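Local coordinates for protein mitochondrial association factor 1 (Toxoplasma gondii, PDB 6BXS) that belongs to a macro-domain protein family encoded at a parasite locus required for the direct manipulation of host mitochondria, at residues A[55-60]-A[65-70]. Residues are numbered along the deposited sequence; the frame is centred on the assembly and turned at random.
Sequences LFIGGV and EFADTI. With SO4 (sulfate ion), chain E.
F56 O is gripped by two groups, the hydroxyl of Y169 on strand 166-170 and ND2 of N63, which lies near the start of helix 61-76. The next residue of the loop, I57, is bonded through its backbone N and O to S90 and S87 of helix 83-103. N63 OD1 also takes a weak bond from G58 N.

Between 55-60 and 65-70 themselves the contact is apolar. The CB of A67 points at the loop and stops 3.5 Å from G58 CA. This is the tightest approach between the two segments. I57 lies beside it. Its chi1 of -67° puts CG1 beside the backbone N and leaves CG2 anti to it. CG2 reaches A67 CB at 3.9 Å. The same methyl comes within 4.5 Å of I70 CD1, one turn further along. No hydrogen bond joins the two segments. I57 also packs on M167 and L86.

T69 lies on another side of the helix. Its OG1 is 2.7 Å from E65 O and 3.0 Å from O1 of a sulfate, probably from the crystallisation liquor. The hydroxyl has one proton for these two acceptors, and the geometry does not choose. R29, L36, Y37 and H159 also bind the sulfate.

The loop leads from strand 45-50 into helix 61-76. With its glycines G58 and G59, it probably corresponds to the loop that lines the ADP-ribose pocket in macro domains. The polar atoms of the loop are thus held by N63, S87, S90 and Y169, while its direct contact with 65-70 is apolar, with A67 CB against G58 CA and I57 CG2.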
loop_
_atom_site.group_PDB
_atom_site.type_symbol
_atom_site.label_atom_id
_atom_site.label_comp_id
_atom_site.label_asym_id
_atom_site.label_seq_id
_atom_site.Cartn_x
_atom_site.Cartn_y
_atom_site.Cartn_z
ATOM N N LEU A 55 -8.527 -8.656 -5.690
ATOM C CA LEU A 55 -8.534 -8.312 -4.264
ATOM C C LEU A 55 -8.171 -9.461 -3.317
ATOM O O LEU A 55 -8.592 -9.457 -2.161
ATOM C CB LEU A 55 -9.908 -7.762 -3.860
ATOM C CG LEU A 55 -10.512 -6.648 -4.716
ATOM C CD1 LEU A 55 -11.840 -6.199 -4.118
ATOM C CD2 LEU A 55 -9.554 -5.476 -4.843
ATOM N N PHE A 56 -7.380 -10.425 -3.783
ATOM C CA PHE A 56 -6.931 -11.519 -2.919
ATOM C C PHE A 56 -5.494 -11.300 -2.446
ATOM O O PHE A 56 -4.697 -10.661 -3.130
ATOM C CB PHE A 56 -7.025 -12.862 -3.646
ATOM C CG PHE A 56 -5.975 -13.049 -4.699
ATOM C CD1 PHE A 56 -4.738 -13.585 -4.379
ATOM C CD2 PHE A 56 -6.221 -12.684 -6.008
ATOM C CE1 PHE A 56 -3.768 -13.746 -5.345
ATOM C CE2 PHE A 56 -5.250 -12.843 -6.975
ATOM C CZ PHE A 56 -4.025 -13.378 -6.644
ATOM N N ILE A 57 -5.175 -11.848 -1.277
ATOM C CA ILE A 57 -3.805 -11.887 -0.785
ATOM C C ILE A 57 -3.207 -13.259 -1.083
ATOM O O ILE A 57 -3.642 -14.272 -0.533
ATOM C CB ILE A 57 -3.732 -11.590 0.724
ATOM C CG1 ILE A 57 -4.145 -10.139 0.986
ATOM C CG2 ILE A 57 -2.317 -11.832 1.253
ATOM C CD1 ILE A 57 -4.361 -9.807 2.447
ATOM N N GLY A 58 -2.206 -13.278 -1.955
ATOM C CA GLY A 58 -1.606 -14.517 -2.415
ATOM C C GLY A 58 -0.915 -14.302 -3.743
ATOM O O GLY A 58 -0.557 -13.174 -4.089
ATOM N N GLY A 59 -0.726 -15.383 -4.491
ATOM C CA GLY A 59 -0.198 -15.290 -5.839
ATOM C C GLY A 59 1.292 -15.016 -5.905
ATOM O O GLY A 59 2.081 -15.642 -5.194
ATOM N N VAL A 60 1.668 -14.069 -6.760
ATOM C CA VAL A 60 3.070 -13.798 -7.067
ATOM C C VAL A 60 3.458 -12.356 -6.753
ATOM O O VAL A 60 2.630 -11.560 -6.310
ATOM C CB VAL A 60 3.368 -14.086 -8.553
ATOM C CG1 VAL A 60 3.070 -15.544 -8.874
ATOM C CG2 VAL A 60 2.549 -13.165 -9.454
ATOM N N GLU A 65 4.587 -12.420 -1.532
ATOM C CA GLU A 65 5.491 -12.310 -0.391
ATOM C C GLU A 65 4.708 -11.998 0.880
ATOM O O GLU A 65 5.032 -12.500 1.956
ATOM C CB GLU A 65 6.552 -11.234 -0.633
ATOM C CG GLU A 65 7.510 -11.547 -1.771
ATOM C CD GLU A 65 8.344 -12.788 -1.512
ATOM O OE1 GLU A 65 8.647 -13.072 -0.334
ATOM O OE2 GLU A 65 8.692 -13.484 -2.491
ATOM N N PHE A 66 3.681 -11.164 0.748
ATOM C CA PHE A 66 2.798 -10.849 1.868
ATOM C C PHE A 66 2.099 -12.111 2.366
ATOM O O PHE A 66 2.044 -12.372 3.567
ATOM C CB PHE A 66 1.753 -9.803 1.460
ATOM C CG PHE A 66 1.915 -8.477 2.148
ATOM C CD1 PHE A 66 1.588 -8.331 3.485
ATOM C CD2 PHE A 66 2.379 -7.372 1.454
ATOM C CE1 PHE A 66 1.730 -7.111 4.120
ATOM C CE2 PHE A 66 2.520 -6.150 2.082
ATOM C CZ PHE A 66 2.196 -6.019 3.417
ATOM N N ALA A 67 1.564 -12.888 1.433
ATOM C CA ALA A 67 0.874 -14.129 1.774
ATOM C C ALA A 67 1.820 -15.124 2.437
ATOM O O ALA A 67 1.488 -15.715 3.465
ATOM C CB ALA A 67 0.254 -14.736 0.535
ATOM N N ASP A 68 2.997 -15.306 1.847
ATOM C CA ASP A 68 4.003 -16.210 2.396
ATOM C C ASP A 68 4.382 -15.819 3.819
ATOM O O ASP A 68 4.529 -16.678 4.688
ATOM C CB ASP A 68 5.252 -16.220 1.510
ATOM C CG ASP A 68 4.991 -16.826 0.143
ATOM O OD1 ASP A 68 3.985 -17.552 -0.005
ATOM O OD2 ASP A 68 5.793 -16.580 -0.784
ATOM N N THR A 69 4.534 -14.518 4.050
ATOM C CA THR A 69 4.899 -14.004 5.365
ATOM C C THR A 69 3.798 -14.258 6.390
ATOM O O THR A 69 4.069 -14.671 7.518
ATOM C CB THR A 69 5.192 -12.492 5.307
ATOM O OG1 THR A 69 6.261 -12.247 4.386
ATOM C CG2 THR A 69 5.586 -11.962 6.679
ATOM N N ILE A 70 2.557 -13.993 5.998
ATOM C CA ILE A 70 1.408 -14.217 6.867
ATOM C C ILE A 70 1.235 -15.702 7.174
ATOM O O ILE A 70 0.971 -16.084 8.314
ATOM C CB ILE A 70 0.113 -13.668 6.228
ATOM C CG1 ILE A 70 0.140 -12.136 6.232
ATOM C CG2 ILE A 70 -1.123 -14.182 6.970
ATOM C CD1 ILE A 70 -1.023 -11.485 5.505
HETATM S S SO4 E . 9.658 -10.227 5.626
HETATM O O1 SO4 E . 8.705 -11.319 5.808
HETATM O O2 SO4 E . 9.619 -9.777 4.237
HETATM O O3 SO4 E . 11.007 -10.689 5.947
HETATM O O4 SO4 E . 9.303 -9.121 6.511
#